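PDB 6H4L: titin, which is a structural protein of the muscle sarcomere, classed also as a serine/threonine kinase, here represented by M4, an immunoglobulin-like domain of its M-band segment. Local coordinates for residues S53-T58 with L66-C71; T26-N31 with D92-D97; W42-V47 with G77-V82. All coordinates share one frame; numbering follows the deposited sequence.

Contact 1 (S53-T58 with L66-C71); sequences SKIHYT and LEILDC
His56 and Glu67 pair across the middle of a beta hairpin, the pairing of strands 55-60 and 63-68 that forms one edge of an immunoglobulin I-set sandwich. The backbone carries most of the polar bonds: His56 and Glu67 are the hydrogen-bonded pair, His56 N giving to Glu67 O at 3.0 Å and Glu67 N to His56 O at 2.7 Å. Beyond the paired strands one more backbone bond forms, Leu69 N to Lys54 O at 2.9 Å. The non-hydrogen-bonded pairs Ile55-Ile68 and Tyr57-Leu66 flank the central one, and CA-H...O contacts from Ile55, Leu66 and Ile68 fill in along the seam.

The polar side chains of the central pair run alongside each other on the outer face. His56 ND1 donates to Glu67 OE1 at 3.2 Å, nearly straight at 167°, with the acceptor close to the imidazole plane although the carboxylate itself is turned 61° from the ring. Glu67 OE2 salt-bridges to Arg27, so each carboxylate oxygen has its own partner, which should restrict rotation of the group.

Apolar groups meet on the other face, toward the sandwich interior. Ile55 and Ile68 lie side by side, CD1 of the former 3.7 Å from CG1 of the latter. Leu66 CD1 comes to 3.8 Å from Ile55 CG2 and also meets the edge of the Tyr57 ring.

Charge takes over at the far end, where Asp70 binds a zinc ion together with His72. The amine of Lys54 forms a salt bridge with Asp75. The lysine chain runs out extended and bends only at its last torsion (chi4 68°), a turn that brings NZ to 2.8 Å from Leu69 O, nearly along the C=O axis.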
loop_
_atom_site.group_PDB
_atom_site.type_symbol
_atom_site.label_atom_id
_atom_site.label_comp_id
_atom_site.label_asym_id
_atom_site.label_seq_id
_atom_site.Cartn_x
_atom_site.Cartn_y
_atom_site.Cartn_z
ATOM N N SER A 53 13.153 9.444 1.802
ATOM C CA SER A 53 12.814 10.631 1.029
ATOM C C SER A 53 11.991 10.239 -0.198
ATOM O O SER A 53 11.255 11.055 -0.753
ATOM C CB SER A 53 14.073 11.395 0.621
ATOM O OG SER A 53 14.946 10.565 -0.119
ATOM N N LYS A 54 12.101 8.977 -0.602
ATOM C CA LYS A 54 11.385 8.493 -1.778
ATOM C C LYS A 54 10.022 7.887 -1.455
ATOM O O LYS A 54 9.073 8.032 -2.232
ATOM C CB LYS A 54 12.239 7.469 -2.521
ATOM C CG LYS A 54 11.719 7.126 -3.900
ATOM C CD LYS A 54 12.753 6.335 -4.673
ATOM C CE LYS A 54 12.309 6.110 -6.103
ATOM N NZ LYS A 54 12.276 7.365 -6.887
ATOM N N ILE A 55 9.930 7.228 -0.303
ATOM C CA ILE A 55 8.751 6.440 0.054
ATOM C C ILE A 55 8.076 6.955 1.330
ATOM O O ILE A 55 8.727 7.079 2.363
ATOM C CB ILE A 55 9.157 4.976 0.305
ATOM C CG1 ILE A 55 9.750 4.350 -0.960
ATOM C CG2 ILE A 55 7.984 4.171 0.831
ATOM C CD1 ILE A 55 8.770 4.208 -2.099
ATOM N N HIS A 56 6.778 7.246 1.253
ATOM C CA HIS A 56 5.994 7.612 2.437
ATOM C C HIS A 56 4.705 6.804 2.454
ATOM O O HIS A 56 4.085 6.611 1.415
ATOM C CB HIS A 56 5.597 9.091 2.407
ATOM C CG HIS A 56 6.754 10.032 2.320
ATOM N ND1 HIS A 56 6.726 11.165 1.536
ATOM C CD2 HIS A 56 7.962 10.021 2.927
ATOM C CE1 HIS A 56 7.878 11.806 1.653
ATOM N NE2 HIS A 56 8.645 11.132 2.492
ATOM N N TYR A 57 4.284 6.365 3.632
ATOM C CA TYR A 57 2.973 5.732 3.733
ATOM C C TYR A 57 2.232 6.134 4.995
ATOM O O TYR A 57 2.836 6.433 6.023
ATOM C CB TYR A 57 3.047 4.202 3.599
ATOM C CG TYR A 57 4.190 3.527 4.335
ATOM C CD1 TYR A 57 4.113 3.252 5.697
ATOM C CD2 TYR A 57 5.332 3.134 3.656
ATOM C CE1 TYR A 57 5.155 2.621 6.359
ATOM C CE2 TYR A 57 6.380 2.511 4.308
ATOM C CZ TYR A 57 6.285 2.254 5.656
ATOM O OH TYR A 57 7.334 1.628 6.290
ATOM N N THR A 58 0.905 6.133 4.908
ATOM C CA THR A 58 0.079 6.581 6.015
ATOM C C THR A 58 -1.153 5.704 6.164
ATOM O O THR A 58 -1.534 5.002 5.228
ATOM C CB THR A 58 -0.413 8.022 5.804
ATOM O OG1 THR A 58 -1.148 8.101 4.576
ATOM C CG2 THR A 58 0.758 9.001 5.764
ATOM N N LEU A 66 0.228 4.821 -0.105
ATOM C CA LEU A 66 1.669 4.715 -0.339
ATOM C C LEU A 66 2.008 5.765 -1.369
ATOM O O LEU A 66 1.369 5.838 -2.410
ATOM C CB LEU A 66 2.045 3.337 -0.888
ATOM C CG LEU A 66 3.512 3.203 -1.357
ATOM C CD1 LEU A 66 4.439 3.333 -0.164
ATOM C CD2 LEU A 66 3.748 1.863 -2.072
ATOM N N GLU A 67 3.018 6.564 -1.083
ATOM C CA GLU A 67 3.420 7.584 -2.025
ATOM C C GLU A 67 4.862 7.307 -2.435
ATOM O O GLU A 67 5.714 7.085 -1.579
ATOM C CB GLU A 67 3.285 8.949 -1.375
ATOM C CG GLU A 67 3.771 10.095 -2.236
ATOM C CD GLU A 67 3.577 11.416 -1.529
ATOM O OE1 GLU A 67 4.305 11.676 -0.548
ATOM O OE2 GLU A 67 2.670 12.170 -1.930
ATOM N N ILE A 68 5.099 7.266 -3.739
ATOM C CA ILE A 68 6.450 7.069 -4.275
ATOM C C ILE A 68 6.799 8.315 -5.065
ATOM O O ILE A 68 6.063 8.698 -5.979
ATOM C CB ILE A 68 6.510 5.838 -5.203
ATOM C CG1 ILE A 68 5.980 4.592 -4.484
ATOM C CG2 ILE A 68 7.945 5.616 -5.717
ATOM C CD1 ILE A 68 5.023 3.772 -5.322
ATOM N N LEU A 69 7.907 8.962 -4.706
ATOM C CA LEU A 69 8.283 10.223 -5.318
ATOM C C LEU A 69 9.312 9.994 -6.416
ATOM O O LEU A 69 10.098 9.054 -6.335
ATOM C CB LEU A 69 8.891 11.155 -4.273
ATOM C CG LEU A 69 8.024 11.553 -3.081
ATOM C CD1 LEU A 69 8.746 12.635 -2.290
ATOM C CD2 LEU A 69 6.676 12.046 -3.560
ATOM N N ASP A 70 9.295 10.857 -7.430
ATOM C CA ASP A 70 10.316 10.883 -8.471
ATOM C C ASP A 70 10.558 9.519 -9.121
ATOM O O ASP A 70 11.682 9.025 -9.155
ATOM C CB ASP A 70 11.611 11.420 -7.895
ATOM C CG ASP A 70 12.688 11.566 -8.946
ATOM O OD1 ASP A 70 12.300 11.836 -10.093
ATOM O OD2 ASP A 70 13.857 11.349 -8.595
ATOM N N CYS A 71 9.491 8.954 -9.670
ATOM C CA CYS A 71 9.484 7.588 -10.185
ATOM C C CYS A 71 10.402 7.321 -11.363
ATOM O O CYS A 71 10.344 8.015 -12.373
ATOM C CB CYS A 71 8.064 7.197 -10.579
ATOM S SG CYS A 71 6.976 6.925 -9.164
HETATM O O HOH W 1 14.350 8.684 -7.042
#

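Contact 2 (T26-N31 with D92-D97); sequences TRFILN and DYATLD
Phe28 drives its ring into the backbone and side chains of 92-97, and it gives up more surface here than any other residue. The two strands run nearly antiparallel, at 159°, but their axes stay 9.3 Å apart and no hydrogen bond joins them: they belong to different sheets, and the gap is bridged mainly by side chains. With CG opposite the carbonyl carbon (chi1 -74°), the phenyl group meets its neighbours mainly by its far rim. CZ touches Leu96 CB at 3.8 Å and Thr95 O at an equal distance, both lying at the ring edge near its plane, while CE1 approaches Ala94 CB at 3.8 Å. The Tyr79 and His18 rings also pack on Phe28, so this aromatic sits among three strands of the opposing sheet.

Leu96 comes second. Its CB takes the phenyl edge, and because chi1 (-174°) sets CG trans to the backbone N, the branch carries on toward Thr26. There the two side chains meet tip to tip, Thr26 CG2 against Leu96 CD1 at 4.0 Å. The threonine hydroxyl is engaged elsewhere, by His18 NE2.

Asp92 is buried yet acidic. Across the gap it offers only its CB, which lies 4.0 Å from Leu30 CD1, the two side chains passing alongside one another, each heading for the other's strand. Its carboxylate is satisfied by a salt bridge to Arg14 and a hydrogen bond from Met15 N, partners that would be expected to stabilise the negative charge. Side chains packed between two facing sheets, with no bond joining the strands, are characteristic of the core of an immunoglobulin beta sandwich.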
loop_
_atom_site.group_PDB
_atom_site.type_symbol
_atom_site.label_atom_id
_atom_site.label_comp_id
_atom_site.label_asym_id
_atom_site.label_seq_id
_atom_site.Cartn_x
_atom_site.Cartn_y
_atom_site.Cartn_z
ATOM N N THR A 26 3.713 9.327 -7.536
ATOM C CA THR A 26 2.470 8.592 -7.653
ATOM C C THR A 26 2.013 8.044 -6.311
ATOM O O THR A 26 2.779 7.989 -5.354
ATOM C CB THR A 26 2.593 7.464 -8.693
ATOM O OG1 THR A 26 1.287 7.068 -9.128
ATOM C CG2 THR A 26 3.355 6.280 -8.124
ATOM N N ARG A 27 0.751 7.649 -6.247
ATOM C CA ARG A 27 0.211 7.061 -5.028
ATOM C C ARG A 27 -0.563 5.805 -5.341
ATOM O O ARG A 27 -1.192 5.709 -6.399
ATOM C CB ARG A 27 -0.743 8.043 -4.352
ATOM C CG ARG A 27 -0.064 9.185 -3.663
ATOM C CD ARG A 27 -1.055 10.188 -3.090
ATOM N NE ARG A 27 -0.331 11.262 -2.417
ATOM C CZ ARG A 27 -0.842 12.455 -2.132
ATOM N NH1 ARG A 27 -2.093 12.738 -2.477
ATOM N NH2 ARG A 27 -0.096 13.366 -1.516
ATOM N N PHE A 28 -0.519 4.861 -4.402
ATOM C CA PHE A 28 -1.467 3.753 -4.330
ATOM C C PHE A 28 -2.334 3.996 -3.107
ATOM O O PHE A 28 -1.844 4.418 -2.068
ATOM C CB PHE A 28 -0.745 2.417 -4.177
ATOM C CG PHE A 28 -0.059 1.934 -5.442
ATOM C CD1 PHE A 28 -0.784 1.282 -6.426
ATOM C CD2 PHE A 28 1.301 2.104 -5.621
ATOM C CE1 PHE A 28 -0.167 0.823 -7.580
ATOM C CE2 PHE A 28 1.930 1.653 -6.783
ATOM C CZ PHE A 28 1.192 1.011 -7.759
ATOM N N ILE A 29 -3.620 3.715 -3.224
ATOM C CA ILE A 29 -4.537 3.963 -2.110
ATOM C C ILE A 29 -5.451 2.760 -1.964
ATOM O O ILE A 29 -5.932 2.225 -2.954
ATOM C CB ILE A 29 -5.378 5.232 -2.347
ATOM C CG1 ILE A 29 -4.473 6.462 -2.464
ATOM C CG2 ILE A 29 -6.363 5.442 -1.200
ATOM C CD1 ILE A 29 -5.171 7.700 -3.018
ATOM N N LEU A 30 -5.671 2.324 -0.728
ATOM C CA LEU A 30 -6.670 1.284 -0.482
ATOM C C LEU A 30 -7.405 1.611 0.799
ATOM O O LEU A 30 -7.021 2.506 1.540
ATOM C CB LEU A 30 -6.052 -0.112 -0.424
ATOM C CG LEU A 30 -5.091 -0.482 0.697
ATOM C CD1 LEU A 30 -5.052 -1.982 0.906
ATOM C CD2 LEU A 30 -3.676 0.003 0.327
ATOM N N ASN A 31 -8.517 0.924 1.040
ATOM C CA ASN A 31 -9.244 1.140 2.270
ATOM C C ASN A 31 -9.447 -0.181 2.987
ATOM O O ASN A 31 -9.873 -1.155 2.366
ATOM C CB ASN A 31 -10.617 1.731 1.976
ATOM C CG ASN A 31 -11.337 2.152 3.230
ATOM O OD1 ASN A 31 -11.052 3.195 3.809
ATOM N ND2 ASN A 31 -12.278 1.330 3.661
ATOM N N ASP A 92 -3.350 -6.853 -0.376
ATOM C CA ASP A 92 -3.743 -6.386 -1.700
ATOM C C ASP A 92 -2.458 -6.053 -2.432
ATOM O O ASP A 92 -1.459 -5.717 -1.803
ATOM C CB ASP A 92 -4.609 -5.131 -1.575
ATOM C CG ASP A 92 -5.176 -4.660 -2.904
ATOM O OD1 ASP A 92 -5.462 -5.489 -3.793
ATOM O OD2 ASP A 92 -5.345 -3.437 -3.049
ATOM N N TYR A 93 -2.471 -6.176 -3.754
ATOM C CA TYR A 93 -1.289 -5.816 -4.528
ATOM C C TYR A 93 -1.699 -5.241 -5.870
ATOM O O TYR A 93 -2.799 -5.491 -6.352
ATOM C CB TYR A 93 -0.372 -7.022 -4.717
ATOM C CG TYR A 93 -0.971 -8.133 -5.549
ATOM C CD1 TYR A 93 -0.838 -8.145 -6.930
ATOM C CD2 TYR A 93 -1.669 -9.170 -4.949
ATOM C CE1 TYR A 93 -1.384 -9.162 -7.694
ATOM C CE2 TYR A 93 -2.219 -10.196 -5.707
ATOM C CZ TYR A 93 -2.076 -10.183 -7.077
ATOM O OH TYR A 93 -2.621 -11.195 -7.835
ATOM N N ALA A 94 -0.796 -4.470 -6.467
ATOM C CA ALA A 94 -1.035 -3.859 -7.761
ATOM C C ALA A 94 0.312 -3.574 -8.403
ATOM O O ALA A 94 1.349 -3.613 -7.742
ATOM C CB ALA A 94 -1.843 -2.562 -7.606
ATOM N N THR A 95 0.284 -3.275 -9.695
ATOM C CA THR A 95 1.514 -3.038 -10.434
ATOM C C THR A 95 1.702 -1.569 -10.767
ATOM O O THR A 95 0.745 -0.857 -11.063
ATOM C CB THR A 95 1.541 -3.838 -11.744
ATOM O OG1 THR A 95 0.461 -3.416 -12.586
ATOM C CG2 THR A 95 1.422 -5.324 -11.466
ATOM N N LEU A 96 2.950 -1.124 -10.707
ATOM C CA LEU A 96 3.318 0.189 -11.216
ATOM C C LEU A 96 4.119 0.030 -12.499
ATOM O O LEU A 96 5.064 -0.758 -12.556
ATOM C CB LEU A 96 4.164 0.945 -10.195
ATOM C CG LEU A 96 4.470 2.391 -10.592
ATOM C CD1 LEU A 96 3.188 3.215 -10.696
ATOM C CD2 LEU A 96 5.455 3.021 -9.618
ATOM N N ASP A 97 3.738 0.777 -13.528
ATOM C CA ASP A 97 4.533 0.846 -14.745
ATOM C C ASP A 97 4.991 2.273 -14.955
ATOM O O ASP A 97 4.191 3.153 -15.269
ATOM C CB ASP A 97 3.733 0.358 -15.953
ATOM C CG ASP A 97 3.586 -1.151 -15.982
ATOM O OD1 ASP A 97 4.586 -1.854 -15.717
ATOM O OD2 ASP A 97 2.469 -1.634 -16.262
#

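Contact 3 (W42-V47 with G77-V82); sequences WYHNGV and GTYRAV
Gly77 lies against the Asn45 amide, its CA 3.6 Å from OD1, an approach the absent side chain allows. Thr78 is then held twice by Asn45: its N gives a straight bond (172°) to OD1 at 2.9 Å, from above the amide plane, and its O accepts from Asn45 N at 2.8 Å. One water joins Asn45 OD1 to Thr78 OG1 and another ties Thr78 O to Gly46 N, in the type I' turn His44-Val47. Tyr79 makes an offset stack with His44, centroids 4.3 Å apart and planes within 2° of parallel. With CG anti to the backbone N (chi1 177°), His44 lays its imidazole over the Tyr79 ring, His44 CD2 3.4 Å from Tyr79 CZ. His44 NE2 bonds Ser76 O and Tyr79 OH bonds Asp75 O. Arg80 exchanges two backbone bonds with Tyr43, while its guanidinium turns away to Ser91. Ala81 presses CB over the face of the Trp42 six-membered ring, 3.7 Å from the centroid, a CH-pi contact. Val82 CG2 touches Tyr43 CE2 at 3.7 Å. A core tryptophan on strand C and, on strand F, a tyrosine corner, whose hydroxyl bonds the backbone four residues earlier, are hallmarks of the immunoglobulin fold.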
loop_
_atom_site.group_PDB
_atom_site.type_symbol
_atom_site.label_atom_id
_atom_site.label_comp_id
_atom_site.label_asym_id
_atom_site.label_seq_id
_atom_site.Cartn_x
_atom_site.Cartn_y
_atom_site.Cartn_z
ATOM N N TRP A 42 4.285 -2.562 3.908
ATOM C CA TRP A 42 4.272 -2.388 2.467
ATOM C C TRP A 42 5.481 -3.066 1.859
ATOM O O TRP A 42 6.544 -3.074 2.465
ATOM C CB TRP A 42 4.324 -0.903 2.123
ATOM C CG TRP A 42 3.012 -0.169 2.311
ATOM C CD1 TRP A 42 2.608 0.522 3.413
ATOM C CD2 TRP A 42 1.977 -0.023 1.335
ATOM N NE1 TRP A 42 1.358 1.079 3.191
ATOM C CE2 TRP A 42 0.955 0.756 1.921
ATOM C CE3 TRP A 42 1.811 -0.476 0.022
ATOM C CZ2 TRP A 42 -0.207 1.106 1.219
ATOM C CZ3 TRP A 42 0.662 -0.137 -0.660
ATOM C CH2 TRP A 42 -0.338 0.631 -0.057
ATOM N N TYR A 43 5.303 -3.625 0.666
ATOM C CA TYR A 43 6.373 -4.351 -0.018
ATOM C C TYR A 43 6.472 -3.924 -1.471
ATOM O O TYR A 43 5.473 -3.583 -2.101
ATOM C CB TYR A 43 6.104 -5.863 0.040
ATOM C CG TYR A 43 6.003 -6.408 1.437
ATOM C CD1 TYR A 43 7.078 -7.053 2.035
ATOM C CD2 TYR A 43 4.821 -6.283 2.165
ATOM C CE1 TYR A 43 6.986 -7.548 3.326
ATOM C CE2 TYR A 43 4.725 -6.774 3.454
ATOM C CZ TYR A 43 5.804 -7.407 4.025
ATOM O OH TYR A 43 5.708 -7.899 5.309
ATOM N N HIS A 44 7.699 -3.928 -1.997
ATOM C CA HIS A 44 7.939 -3.722 -3.420
ATOM C C HIS A 44 8.654 -4.958 -3.965
ATOM O O HIS A 44 9.738 -5.320 -3.496
ATOM C CB HIS A 44 8.791 -2.471 -3.644
ATOM C CG HIS A 44 9.149 -2.223 -5.081
ATOM N ND1 HIS A 44 10.320 -1.598 -5.455
ATOM C CD2 HIS A 44 8.488 -2.498 -6.231
ATOM C CE1 HIS A 44 10.368 -1.506 -6.773
ATOM N NE2 HIS A 44 9.273 -2.052 -7.269
ATOM N N ASN A 45 8.032 -5.622 -4.934
ATOM C CA ASN A 45 8.511 -6.922 -5.401
ATOM C C ASN A 45 8.960 -7.864 -4.271
ATOM O O ASN A 45 10.009 -8.503 -4.355
ATOM C CB ASN A 45 9.630 -6.742 -6.433
ATOM C CG ASN A 45 9.151 -6.036 -7.687
ATOM O OD1 ASN A 45 8.023 -6.236 -8.135
ATOM N ND2 ASN A 45 10.010 -5.203 -8.261
ATOM N N GLY A 46 8.162 -7.936 -3.207
ATOM C CA GLY A 46 8.407 -8.900 -2.149
ATOM C C GLY A 46 9.324 -8.429 -1.039
ATOM O O GLY A 46 9.545 -9.151 -0.064
ATOM N N VAL A 47 9.853 -7.217 -1.174
ATOM C CA VAL A 47 10.809 -6.697 -0.200
ATOM C C VAL A 47 10.170 -5.568 0.594
ATOM O O VAL A 47 9.604 -4.643 0.016
ATOM C CB VAL A 47 12.069 -6.162 -0.887
ATOM C CG1 VAL A 47 13.076 -5.684 0.150
ATOM C CG2 VAL A 47 12.687 -7.238 -1.762
ATOM N N GLY A 77 6.900 -2.326 -10.865
ATOM C CA GLY A 77 6.774 -3.656 -10.307
ATOM C C GLY A 77 5.549 -3.786 -9.436
ATOM O O GLY A 77 4.609 -2.990 -9.540
ATOM N N THR A 78 5.571 -4.783 -8.558
ATOM C CA THR A 78 4.428 -5.092 -7.711
ATOM C C THR A 78 4.555 -4.437 -6.348
ATOM O O THR A 78 5.568 -4.604 -5.666
ATOM C CB THR A 78 4.295 -6.618 -7.521
ATOM O OG1 THR A 78 4.179 -7.249 -8.806
ATOM C CG2 THR A 78 3.083 -6.957 -6.663
ATOM N N TYR A 79 3.519 -3.696 -5.951
ATOM C CA TYR A 79 3.460 -3.115 -4.618
ATOM C C TYR A 79 2.361 -3.814 -3.867
ATOM O O TYR A 79 1.269 -3.993 -4.403
ATOM C CB TYR A 79 3.209 -1.606 -4.677
ATOM C CG TYR A 79 4.442 -0.867 -5.148
ATOM C CD1 TYR A 79 5.378 -0.387 -4.238
ATOM C CD2 TYR A 79 4.680 -0.686 -6.498
ATOM C CE1 TYR A 79 6.529 0.266 -4.669
ATOM C CE2 TYR A 79 5.831 -0.030 -6.940
ATOM C CZ TYR A 79 6.738 0.444 -6.014
ATOM O OH TYR A 79 7.878 1.096 -6.432
ATOM N N ARG A 80 2.666 -4.219 -2.637
ATOM C CA ARG A 80 1.707 -4.963 -1.828
ATOM C C ARG A 80 1.557 -4.344 -0.443
ATOM O O ARG A 80 2.552 -3.977 0.191
ATOM C CB ARG A 80 2.172 -6.422 -1.699
ATOM C CG ARG A 80 1.328 -7.258 -0.735
ATOM C CD ARG A 80 1.893 -8.662 -0.557
ATOM N NE ARG A 80 1.858 -9.458 -1.780
ATOM C CZ ARG A 80 0.861 -10.274 -2.109
ATOM N NH1 ARG A 80 -0.204 -10.376 -1.319
ATOM N NH2 ARG A 80 0.922 -10.981 -3.232
ATOM N N ALA A 81 0.312 -4.244 0.031
ATOM C CA ALA A 81 0.035 -3.869 1.410
ATOM C C ALA A 81 -0.426 -5.114 2.140
ATOM O O ALA A 81 -1.197 -5.897 1.588
ATOM C CB ALA A 81 -1.052 -2.799 1.479
ATOM N N VAL A 82 0.045 -5.295 3.367
ATOM C CA VAL A 82 -0.441 -6.378 4.220
ATOM C C VAL A 82 -0.968 -5.771 5.512
ATOM O O VAL A 82 -0.246 -5.033 6.185
ATOM C CB VAL A 82 0.678 -7.361 4.541
ATOM C CG1 VAL A 82 0.168 -8.487 5.446
ATOM C CG2 VAL A 82 1.259 -7.918 3.243
HETATM O O HOH W 2 6.739 -8.862 -8.590
HETATM O O HOH W 3 5.487 -6.619 -3.401
#

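Contacts 1 and 3 each pair neighbouring strands, contact 1 in one sheet and contact 3 in the other, whereas contact 2 joins the two sheets and is the most buried. Its chemistry differs accordingly: side-chain packing with no hydrogen bonds, against the backbone bonding of the other two. Contact 1 has an outward polar face and an inward apolar one, while contact 3 adds aromatic stacking and a CH-pi contact. Strand 26-35 of contact 2 bonds to strand 63-68 of contact 1, and strand 88-98 bonds to strand 77-85 of contact 3. Leu66 of contact 1 lies on Trp42 and Tyr79 of contact 3. Only contact 1 extends to the metal, at the zinc-bound end of the domain.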